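Local coordinates for protein lithostathine-1-alpha (Homo sapiens, PDB 1QDD) that might inhibit spontaneous calcium carbonate precipitation and may be associated with pancreas and brain regeneration, at residues 73-87 / 113-127. The protein carries 1 engineered substitution. Residues are numbered along the deposited sequence; the frame is centred on the assembly and turned at random. Where two conformers were deposited one is given.
Sequences DFNVWIGLHDPKKNR and GYCVSLTSSTGFQKW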
ATOM      1  N   ASP A  73     -10.878  -7.236  -8.914  1.00  9.21           N
ATOM      2  CA  ASP A  73     -11.078  -5.876  -8.427  1.00  9.43           C
ATOM      3  C   ASP A  73     -10.540  -4.788  -9.351  1.00  9.21           C
ATOM      4  O   ASP A  73      -9.549  -4.989 -10.037  1.00 11.09           O
ATOM      5  CB  ASP A  73     -10.450  -5.730  -7.032  1.00 11.45           C
ATOM      6  CG  ASP A  73     -11.226  -6.405  -5.930  1.00 13.22           C
ATOM      7  OD1 ASP A  73     -10.808  -6.277  -4.749  1.00 15.23           O
ATOM      8  OD2 ASP A  73     -12.256  -7.068  -6.170  1.00 14.32           O
ATOM      9  N   PHE A  74     -11.202  -3.635  -9.347  1.00  9.89           N
ATOM     10  CA  PHE A  74     -10.800  -2.498 -10.165  1.00  9.40           C
ATOM     11  C   PHE A  74      -9.907  -1.508  -9.421  1.00  8.83           C
ATOM     12  O   PHE A  74      -9.153  -0.801 -10.093  1.00 10.11           O
ATOM     13  CB  PHE A  74     -12.054  -1.761 -10.683  1.00 11.47           C
ATOM     14  CG  PHE A  74     -12.931  -2.616 -11.563  1.00 13.99           C
ATOM     15  CD1 PHE A  74     -14.132  -3.111 -11.099  1.00 16.57           C
ATOM     16  CD2 PHE A  74     -12.547  -2.870 -12.866  1.00 15.71           C
ATOM     17  CE1 PHE A  74     -14.938  -3.892 -11.920  1.00 17.87           C
ATOM     18  CE2 PHE A  74     -13.340  -3.663 -13.689  1.00 17.00           C
ATOM     19  CZ  PHE A  74     -14.522  -4.165 -13.198  1.00 17.36           C
ATOM     20  N   ASN A  75     -10.080  -1.366  -8.122  1.00  9.00           N
ATOM     21  CA  ASN A  75      -9.375  -0.378  -7.305  1.00  9.04           C
ATOM     22  C   ASN A  75      -8.829  -1.008  -6.035  1.00  8.56           C
ATOM     23  O   ASN A  75      -9.514  -1.801  -5.394  1.00 10.20           O
ATOM     24  CB  ASN A  75     -10.297   0.763  -6.856  1.00 11.61           C
ATOM     25  CG  ASN A  75     -10.658   1.704  -7.980  1.00 13.63           C
ATOM     26  OD1 ASN A  75      -9.873   2.551  -8.377  1.00 16.65           O
ATOM     27  ND2 ASN A  75     -11.836   1.470  -8.550  1.00 15.51           N
ATOM     28  N   VAL A  76      -7.571  -0.724  -5.697  1.00  7.31           N
ATOM     29  CA  VAL A  76      -6.907  -1.273  -4.516  1.00  7.66           C
ATOM     30  C   VAL A  76      -6.269  -0.137  -3.713  1.00  6.97           C
ATOM     31  O   VAL A  76      -5.481   0.634  -4.287  1.00  7.71           O
ATOM     32  CB  VAL A  76      -5.841  -2.325  -4.883  1.00  7.34           C
ATOM     33  CG1 VAL A  76      -5.145  -2.885  -3.650  1.00  8.95           C
ATOM     34  CG2 VAL A  76      -6.455  -3.471  -5.691  1.00  9.19           C
ATOM     35  N   TRP A  77      -6.530  -0.023  -2.429  1.00  6.71           N
ATOM     36  CA  TRP A  77      -5.934   1.064  -1.636  1.00  6.68           C
ATOM     37  C   TRP A  77      -4.426   0.938  -1.399  1.00  7.02           C
ATOM     38  O   TRP A  77      -3.885  -0.145  -1.165  1.00  8.18           O
ATOM     39  CB  TRP A  77      -6.566   1.087  -0.240  1.00  8.20           C
ATOM     40  CG  TRP A  77      -7.961   1.543   0.005  1.00  8.71           C
ATOM     41  CD1 TRP A  77      -8.922   0.870   0.709  1.00  8.99           C
ATOM     42  CD2 TRP A  77      -8.563   2.778  -0.400  1.00  8.52           C
ATOM     43  NE1 TRP A  77     -10.076   1.609   0.762  1.00  9.47           N
ATOM     44  CE2 TRP A  77      -9.887   2.785   0.084  1.00  9.02           C
ATOM     45  CE3 TRP A  77      -8.108   3.876  -1.142  1.00  9.01           C
ATOM     46  CZ2 TRP A  77     -10.754   3.856  -0.139  1.00 10.61           C
ATOM     47  CZ3 TRP A  77      -8.972   4.941  -1.342  1.00  9.34           C
ATOM     48  CH2 TRP A  77     -10.285   4.915  -0.854  1.00 10.40           C
ATOM     49  N   ILE A  78      -3.777   2.104  -1.426  1.00  7.18           N
ATOM     50  CA  ILE A  78      -2.392   2.295  -0.996  1.00  7.13           C
ATOM     51  C   ILE A  78      -2.422   3.381   0.091  1.00  7.10           C
ATOM     52  O   ILE A  78      -3.439   4.034   0.308  1.00  7.75           O
ATOM     53  CB  ILE A  78      -1.384   2.562  -2.100  1.00  8.37           C
ATOM     54  CG1 ILE A  78      -1.671   3.874  -2.840  1.00  9.26           C
ATOM     55  CG2 ILE A  78      -1.345   1.389  -3.080  1.00 10.58           C
ATOM     56  CD1 ILE A  78      -0.600   4.271  -3.844  1.00 11.04           C
ATOM     57  N   GLY A  79      -1.301   3.581   0.794  1.00  7.27           N
ATOM     58  CA  GLY A  79      -1.255   4.481   1.932  1.00  7.48           C
ATOM     59  C   GLY A  79      -1.169   5.975   1.750  1.00  7.05           C
ATOM     60  O   GLY A  79      -0.832   6.660   2.743  1.00  8.52           O
ATOM     61  N   LEU A  80      -1.395   6.517   0.577  1.00  6.99           N
ATOM     62  CA  LEU A  80      -1.243   7.945   0.310  1.00  7.03           C
ATOM     63  C   LEU A  80      -2.551   8.681   0.509  1.00  7.49           C
ATOM     64  O   LEU A  80      -3.611   8.205   0.061  1.00  8.66           O
ATOM     65  CB  LEU A  80      -0.676   8.174  -1.093  1.00  8.34           C
ATOM     66  CG  LEU A  80      -0.007   9.531  -1.360  1.00  9.72           C
ATOM     67  CD1 LEU A  80       1.351   9.644  -0.690  1.00 10.93           C
ATOM     68  CD2 LEU A  80       0.170   9.770  -2.858  1.00 11.31           C
ATOM     69  N   HIS A  81      -2.524   9.824   1.193  1.00  8.13           N
ATOM     70  CA  HIS A  81      -3.733  10.612   1.441  1.00  7.97           C
ATOM     71  C   HIS A  81      -3.379  12.082   1.603  1.00  9.16           C
ATOM     72  O   HIS A  81      -2.202  12.438   1.763  1.00  9.42           O
ATOM     73  CB  HIS A  81      -4.533  10.071   2.621  1.00  9.68           C
ATOM     74  CG  HIS A  81      -3.913  10.251   3.970  1.00 11.44           C
ATOM     75  ND1 HIS A  81      -4.647  10.707   5.052  1.00 13.22           N
ATOM     76  CD2 HIS A  81      -2.670  10.011   4.440  1.00 12.82           C
ATOM     77  CE1 HIS A  81      -3.863  10.755   6.112  1.00 14.70           C
ATOM     78  NE2 HIS A  81      -2.653  10.359   5.783  1.00 14.05           N
ATOM     79  N   ASP A  82      -4.374  12.945   1.540  1.00  9.34           N
ATOM     80  CA  ASP A  82      -4.262  14.412   1.638  1.00 10.38           C
ATOM     81  C   ASP A  82      -5.021  14.822   2.892  1.00 12.14           C
ATOM     82  O   ASP A  82      -6.209  15.168   2.816  1.00 12.16           O
ATOM     83  CB  ASP A  82      -4.861  15.018   0.367  1.00 11.54           C
ATOM     84  CG  ASP A  82      -4.901  16.532   0.292  1.00 12.51           C
ATOM     85  OD1 ASP A  82      -4.291  17.166   1.187  1.00 13.92           O
ATOM     86  OD2 ASP A  82      -5.551  17.073  -0.637  1.00 12.97           O
ATOM     87  N   PRO A  83      -4.390  14.752   4.062  1.00 12.74           N
ATOM     88  CA  PRO A  83      -5.078  14.964   5.317  1.00 14.83           C
ATOM     89  C   PRO A  83      -5.642  16.343   5.586  1.00 15.70           C
ATOM     90  O   PRO A  83      -6.672  16.397   6.285  1.00 17.90           O
ATOM     91  CB  PRO A  83      -4.064  14.560   6.382  1.00 15.65           C
ATOM     92  CG  PRO A  83      -2.735  14.689   5.728  1.00 15.42           C
ATOM     93  CD  PRO A  83      -2.962  14.379   4.267  1.00 13.59           C
ATOM     94  N   LYS A  84      -5.059  17.391   5.031  1.00 14.44           N
ATOM     95  CA  LYS A  84      -5.554  18.753   5.270  1.00 15.06           C
ATOM     96  C   LYS A  84      -6.373  19.277   4.112  1.00 16.52           C
ATOM     97  O   LYS A  84      -6.746  20.458   4.058  1.00 17.67           O
ATOM     98  CB  LYS A  84      -4.360  19.664   5.604  1.00 14.87           C
ATOM     99  CG  LYS A  84      -3.554  19.182   6.797  1.00 14.83           C
ATOM    100  CD  LYS A  84      -2.372  20.095   7.098  1.00 14.71           C
ATOM    101  CE  LYS A  84      -1.426  19.482   8.111  1.00 15.39           C
ATOM    102  NZ  LYS A  84      -0.184  20.295   8.303  1.00 14.54           N
ATOM    103  N   LYS A  85      -6.659  18.441   3.122  1.00 16.25           N
ATOM    104  CA  LYS A  85      -7.439  18.768   1.939  1.00 17.05           C
ATOM    105  C   LYS A  85      -6.897  19.946   1.150  1.00 17.27           C
ATOM    106  O   LYS A  85      -7.625  20.723   0.518  1.00 18.63           O
ATOM    107  CB  LYS A  85      -8.919  18.981   2.304  1.00 18.45           C
ATOM    108  CG  LYS A  85      -9.517  17.769   2.996  1.00 20.49           C
ATOM    109  CD  LYS A  85     -11.002  17.930   3.283  1.00 22.87           C
ATOM    110  CE  LYS A  85     -11.660  16.567   3.426  1.00 25.06           C
ATOM    111  NZ  LYS A  85     -11.519  16.040   4.807  1.00 26.88           N
ATOM    112  N   ASN A  86      -5.574  20.068   1.111  1.00 16.15           N
ATOM    113  CA  ASN A  86      -4.891  21.163   0.442  1.00 16.05           C
ATOM    114  C   ASN A  86      -3.898  20.702  -0.605  1.00 15.68           C
ATOM    115  O   ASN A  86      -2.963  21.363  -1.046  1.00 17.64           O
ATOM    116  CB  ASN A  86      -4.191  22.066   1.457  1.00 15.67           C
ATOM    117  CG  ASN A  86      -3.102  21.389   2.249  1.00 15.80           C
ATOM    118  OD1 ASN A  86      -2.923  20.168   2.238  1.00 15.10           O
ATOM    119  ND2 ASN A  86      -2.318  22.165   2.987  1.00 16.40           N
ATOM    120  N   ARG A  87      -4.066  19.432  -1.004  1.00 15.68           N
ATOM    121  CA  ARG A  87      -3.244  18.810  -2.024  1.00 17.18           C
ATOM    122  C   ARG A  87      -1.786  18.691  -1.629  1.00 16.54           C
ATOM    123  O   ARG A  87      -0.850  18.819  -2.410  1.00 18.55           O
ATOM    124  CB  ARG A  87      -3.484  19.513  -3.366  1.00 19.35           C
ATOM    125  CG  ARG A  87      -4.535  18.821  -4.177  1.00 21.22           C
ATOM    126  CD  ARG A  87      -5.972  18.892  -3.632  1.00 19.91           C
ATOM    127  NE  ARG A  87      -6.504  17.921  -4.608  1.00 17.85           N
ATOM    128  CZ  ARG A  87      -6.751  16.651  -4.373  1.00 16.17           C
ATOM    129  NH1 ARG A  87      -6.719  16.161  -3.143  1.00 15.87           N
ATOM    130  NH2 ARG A  87      -7.180  15.854  -5.353  1.00 16.67           N
ATOM    131  N   GLY A 113     -10.475  13.917  -4.849  1.00 15.41           N
ATOM    132  CA  GLY A 113     -10.466  12.787  -3.917  1.00 13.54           C
ATOM    133  C   GLY A 113      -9.296  13.010  -2.947  1.00 12.13           C
ATOM    134  O   GLY A 113      -8.316  13.648  -3.333  1.00 13.04           O
ATOM    135  N   TYR A 114      -9.401  12.488  -1.738  1.00 11.56           N
ATOM    136  CA  TYR A 114      -8.390  12.708  -0.701  1.00 11.09           C
ATOM    137  C   TYR A 114      -7.629  11.456  -0.301  1.00 10.19           C
ATOM    138  O   TYR A 114      -6.745  11.517   0.578  1.00 10.67           O
ATOM    139  CB  TYR A 114      -9.008  13.454   0.503  1.00 12.76           C
ATOM    140  CG  TYR A 114      -9.630  14.785   0.093  1.00 14.58           C
ATOM    141  CD1 TYR A 114     -11.009  14.970   0.124  1.00 17.04           C
ATOM    142  CD2 TYR A 114      -8.845  15.832  -0.364  1.00 14.87           C
ATOM    143  CE1 TYR A 114     -11.578  16.170  -0.263  1.00 18.55           C
ATOM    144  CE2 TYR A 114      -9.410  17.038  -0.764  1.00 16.73           C
ATOM    145  CZ  TYR A 114     -10.775  17.192  -0.713  1.00 18.24           C
ATOM    146  OH  TYR A 114     -11.325  18.396  -1.111  1.00 21.29           O
ATOM    147  N   CYS A 115      -7.903  10.294  -0.876  1.00  9.71           N
ATOM    148  CA  CYS A 115      -7.234   9.022  -0.628  1.00  9.11           C
ATOM    149  C   CYS A 115      -6.873   8.437  -1.984  1.00  8.55           C
ATOM    150  O   CYS A 115      -7.458   8.842  -3.007  1.00 11.38           O
ATOM    151  CB  CYS A 115      -8.093   8.059   0.182  1.00  9.16           C
ATOM    152  SG  CYS A 115      -8.231   8.513   1.937  1.00 10.10           S
ATOM    153  N   VAL A 116      -5.883   7.557  -2.082  1.00  8.13           N
ATOM    154  CA  VAL A 116      -5.369   7.059  -3.347  1.00  8.29           C
ATOM    155  C   VAL A 116      -5.472   5.551  -3.544  1.00  7.66           C
ATOM    156  O   VAL A 116      -5.167   4.755  -2.643  1.00  8.30           O
ATOM    157  CB  VAL A 116      -3.890   7.498  -3.490  1.00  8.65           C
ATOM    158  CG1 VAL A 116      -3.292   7.045  -4.821  1.00 10.22           C
ATOM    159  CG2 VAL A 116      -3.771   9.011  -3.367  1.00 10.26           C
ATOM    160  N   SER A 117      -5.917   5.172  -4.753  1.00  7.93           N
ATOM    161  CA  SER A 117      -5.982   3.764  -5.139  1.00  8.63           C
ATOM    162  C   SER A 117      -5.162   3.480  -6.389  1.00  7.85           C
ATOM    163  O   SER A 117      -4.944   4.352  -7.248  1.00  9.89           O
ATOM    164  CB  SER A 117      -7.436   3.363  -5.390  1.00 10.65           C
ATOM    165  OG  SER A 117      -7.997   4.060  -6.482  1.00 13.44           O
ATOM    166  N   LEU A 118      -4.768   2.220  -6.559  1.00  7.54           N
ATOM    167  CA  LEU A 118      -4.196   1.669  -7.781  1.00  7.89           C
ATOM    168  C   LEU A 118      -5.321   1.183  -8.712  1.00  7.77           C
ATOM    169  O   LEU A 118      -6.298   0.602  -8.219  1.00  9.34           O
ATOM    170  CB  LEU A 118      -3.307   0.472  -7.479  1.00  8.20           C
ATOM    171  CG  LEU A 118      -2.117   0.706  -6.546  1.00  9.27           C
ATOM    172  CD1 LEU A 118      -1.492  -0.620  -6.120  1.00 10.62           C
ATOM    173  CD2 LEU A 118      -1.079   1.608  -7.184  1.00 11.56           C
ATOM    174  N   THR A 119      -5.181   1.375 -10.007  1.00  8.60           N
ATOM    175  CA  THR A 119      -6.256   1.042 -10.943  1.00  9.99           C
ATOM    176  C   THR A 119      -5.919  -0.179 -11.794  1.00  8.78           C
ATOM    177  O   THR A 119      -4.828  -0.328 -12.348  1.00  9.83           O
ATOM    178  CB  THR A 119      -6.596   2.258 -11.834  1.00 10.73           C
ATOM    179  OG1 THR A 119      -5.442   2.629 -12.585  1.00 12.65           O
ATOM    180  CG2 THR A 119      -7.061   3.455 -11.017  1.00 12.69           C
ATOM    181  N   SER A 120      -6.917  -1.063 -11.949  1.00  9.29           N
ATOM    182  CA  SER A 120      -6.751  -2.239 -12.802  1.00 10.51           C
ATOM    183  C   SER A 120      -6.554  -1.932 -14.281  1.00 11.33           C
ATOM    184  O   SER A 120      -5.822  -2.664 -14.954  1.00 12.72           O
ATOM    185  CB  SER A 120      -7.927  -3.204 -12.653  1.00 11.77           C
ATOM    186  OG  SER A 120      -9.130  -2.690 -13.170  1.00 14.13           O
ATOM    187  N   SER A 121      -7.082  -0.812 -14.768  1.00 11.73           N
ATOM    188  CA  SER A 121      -6.947  -0.447 -16.179  1.00 13.47           C
ATOM    189  C   SER A 121      -5.505  -0.145 -16.563  1.00 14.44           C
ATOM    190  O   SER A 121      -5.145  -0.132 -17.743  1.00 17.61           O
ATOM    191  CB  SER A 121      -7.750   0.827 -16.485  0.53 14.03           C
ATOM    192  OG  SER A 121      -9.120   0.657 -16.188  0.53 14.15           O
ATOM    193  N   THR A 122      -4.664   0.206 -15.597  1.00 12.86           N
ATOM    194  CA  THR A 122      -3.258   0.495 -15.795  1.00 13.21           C
ATOM    195  C   THR A 122      -2.356  -0.629 -15.314  1.00 12.72           C
ATOM    196  O   THR A 122      -1.147  -0.431 -15.102  1.00 14.59           O
ATOM    197  CB  THR A 122      -2.837   1.808 -15.098  1.00 12.35           C
ATOM    198  OG1 THR A 122      -2.903   1.643 -13.671  1.00 12.35           O
ATOM    199  CG2 THR A 122      -3.720   2.958 -15.556  1.00 13.73           C
ATOM    200  N   GLY A 123      -2.900  -1.824 -15.082  1.00 12.02           N
ATOM    201  CA  GLY A 123      -2.134  -2.953 -14.577  1.00 12.57           C
ATOM    202  C   GLY A 123      -1.699  -2.744 -13.135  1.00 10.69           C
ATOM    203  O   GLY A 123      -0.701  -3.323 -12.692  1.00 11.78           O
ATOM    204  N   PHE A 124      -2.407  -1.918 -12.366  1.00  9.64           N
ATOM    205  CA  PHE A 124      -2.116  -1.591 -10.977  1.00  9.14           C
ATOM    206  C   PHE A 124      -0.793  -0.831 -10.862  1.00  9.82           C
ATOM    207  O   PHE A 124      -0.184  -0.859  -9.773  1.00 11.15           O
ATOM    208  CB  PHE A 124      -2.191  -2.803 -10.051  1.00  9.75           C
ATOM    209  CG  PHE A 124      -3.526  -3.503 -10.082  1.00 10.18           C
ATOM    210  CD1 PHE A 124      -3.654  -4.722 -10.732  1.00 10.59           C
ATOM    211  CD2 PHE A 124      -4.646  -2.971  -9.481  1.00 10.45           C
ATOM    212  CE1 PHE A 124      -4.871  -5.378 -10.790  1.00 12.28           C
ATOM    213  CE2 PHE A 124      -5.869  -3.624  -9.545  1.00 11.28           C
ATOM    214  CZ  PHE A 124      -5.976  -4.838 -10.193  1.00 11.91           C
ATOM    215  N   GLN A 125      -0.387  -0.086 -11.871  1.00 10.32           N
ATOM    216  CA  GLN A 125       0.838   0.689 -11.832  1.00 11.18           C
ATOM    217  C   GLN A 125       0.600   2.182 -11.660  1.00 10.90           C
ATOM    218  O   GLN A 125       1.576   2.868 -11.303  1.00 12.53           O
ATOM    219  CB  GLN A 125       1.638   0.474 -13.126  1.00 14.66           C
ATOM    220  CG  GLN A 125       2.207  -0.929 -13.264  1.00 19.79           C
ATOM    221  CD  GLN A 125       3.110  -1.034 -14.480  1.00 22.57           C
ATOM    222  OE1 GLN A 125       3.948  -0.161 -14.720  1.00 24.90           O
ATOM    223  NE2 GLN A 125       2.919  -2.080 -15.274  1.00 24.44           N
ATOM    224  N   LYS A 126      -0.587   2.692 -11.935  1.00 10.05           N
ATOM    225  CA  LYS A 126      -0.876   4.118 -11.820  1.00 10.31           C
ATOM    226  C   LYS A 126      -1.941   4.393 -10.765  1.00  8.91           C
ATOM    227  O   LYS A 126      -2.700   3.512 -10.369  1.00 10.82           O
ATOM    228  CB  LYS A 126      -1.288   4.734 -13.150  1.00 12.90           C
ATOM    229  CG  LYS A 126      -0.337   4.570 -14.320  1.00 17.81           C
ATOM    230  CD  LYS A 126       0.796   5.570 -14.289  1.00 20.45           C
ATOM    231  CE  LYS A 126       1.686   5.487 -15.521  1.00 22.87           C
ATOM    232  NZ  LYS A 126       2.966   6.214 -15.284  1.00 24.97           N
ATOM    233  N   TRP A 127      -1.961   5.613 -10.262  1.00  8.29           N
ATOM    234  CA  TRP A 127      -2.721   6.067  -9.126  1.00  8.64           C
ATOM    235  C   TRP A 127      -3.884   6.990  -9.478  1.00  8.54           C
ATOM    236  O   TRP A 127      -3.774   7.814 -10.389  1.00  9.75           O
ATOM    237  CB  TRP A 127      -1.788   6.858  -8.202  1.00  9.00           C
ATOM    238  CG  TRP A 127      -0.548   6.180  -7.709  1.00  8.87           C
ATOM    239  CD1 TRP A 127      -0.182   4.881  -7.838  1.00  9.19           C
ATOM    240  CD2 TRP A 127       0.525   6.806  -6.973  1.00  9.61           C
ATOM    241  NE1 TRP A 127       1.041   4.631  -7.242  1.00  9.94           N
ATOM    242  CE2 TRP A 127       1.483   5.809  -6.709  1.00 10.22           C
ATOM    243  CE3 TRP A 127       0.738   8.110  -6.529  1.00 11.15           C
ATOM    244  CZ2 TRP A 127       2.656   6.099  -5.997  1.00 11.36           C
ATOM    245  CZ3 TRP A 127       1.906   8.387  -5.830  1.00 12.30           C
ATOM    246  CH2 TRP A 127       2.837   7.380  -5.579  1.00 12.05           C
TER
HETATM  247  O   HOH W   1      -9.575   0.204 -13.205  1.00 18.20           O
HETATM  248  O   HOH W   2      -9.376  20.355  -1.619  1.00 32.55           O
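In the C-type lectin domain, the antiparallel pairing of strand 75-78 with strand 115-119 joins V76 to L118 and W77 to S117 in the mixed sheet, and it illustrates how one strand can go on pairing while its partner turns a corner into a second strand, 80-81. V76 and L118 exchange two backbone bonds, V76 N to L118 O and L118 N to V76 O, and I78 N adds a nearly straight third to V116 O (3.2 Å, 173°). At G79 the chain turns that corner, and a beta bulge shifts the register by two between W77 and H81; pairing resumes at H81 and C115, with D82 N bound to Y114 O.

The sheet presents two faces. On one, S117 OG donates to N75 OD1 (3.1 Å), while W77 lays CZ3 against C115 CB (3.6 Å), next to the C115-C132 disulfide. The other carries V76 and L118, which helix 56-68 backs together with F124. Beside it lies an apolar cluster of I78, L80 and W127. The I78 rotamer (chi1 63°) splits its branches, sending CG2 to L118 CG while CG1 carries CD1 over the face of W127, 3.9 Å from the centroid of the five-membered ring. L80 CD2 crosses to W127 CZ3.

Beyond the strands, K85 lies across one face of Y114, its CG 3.8 Å from the ring centroid. D82 OD2 meets the ring edge, and its anti lone pair takes R87 NH1 (2.9 Å) in a salt bridge. NH1 and NH2 of R87 both grip G113 O, and NH2 also pairs with D129. The two carboxylates probably balance the guanidinium charge, while bonds from both terminal nitrogens fix its rotation, tying the 82-85 turn to the chain just before strand 115-119.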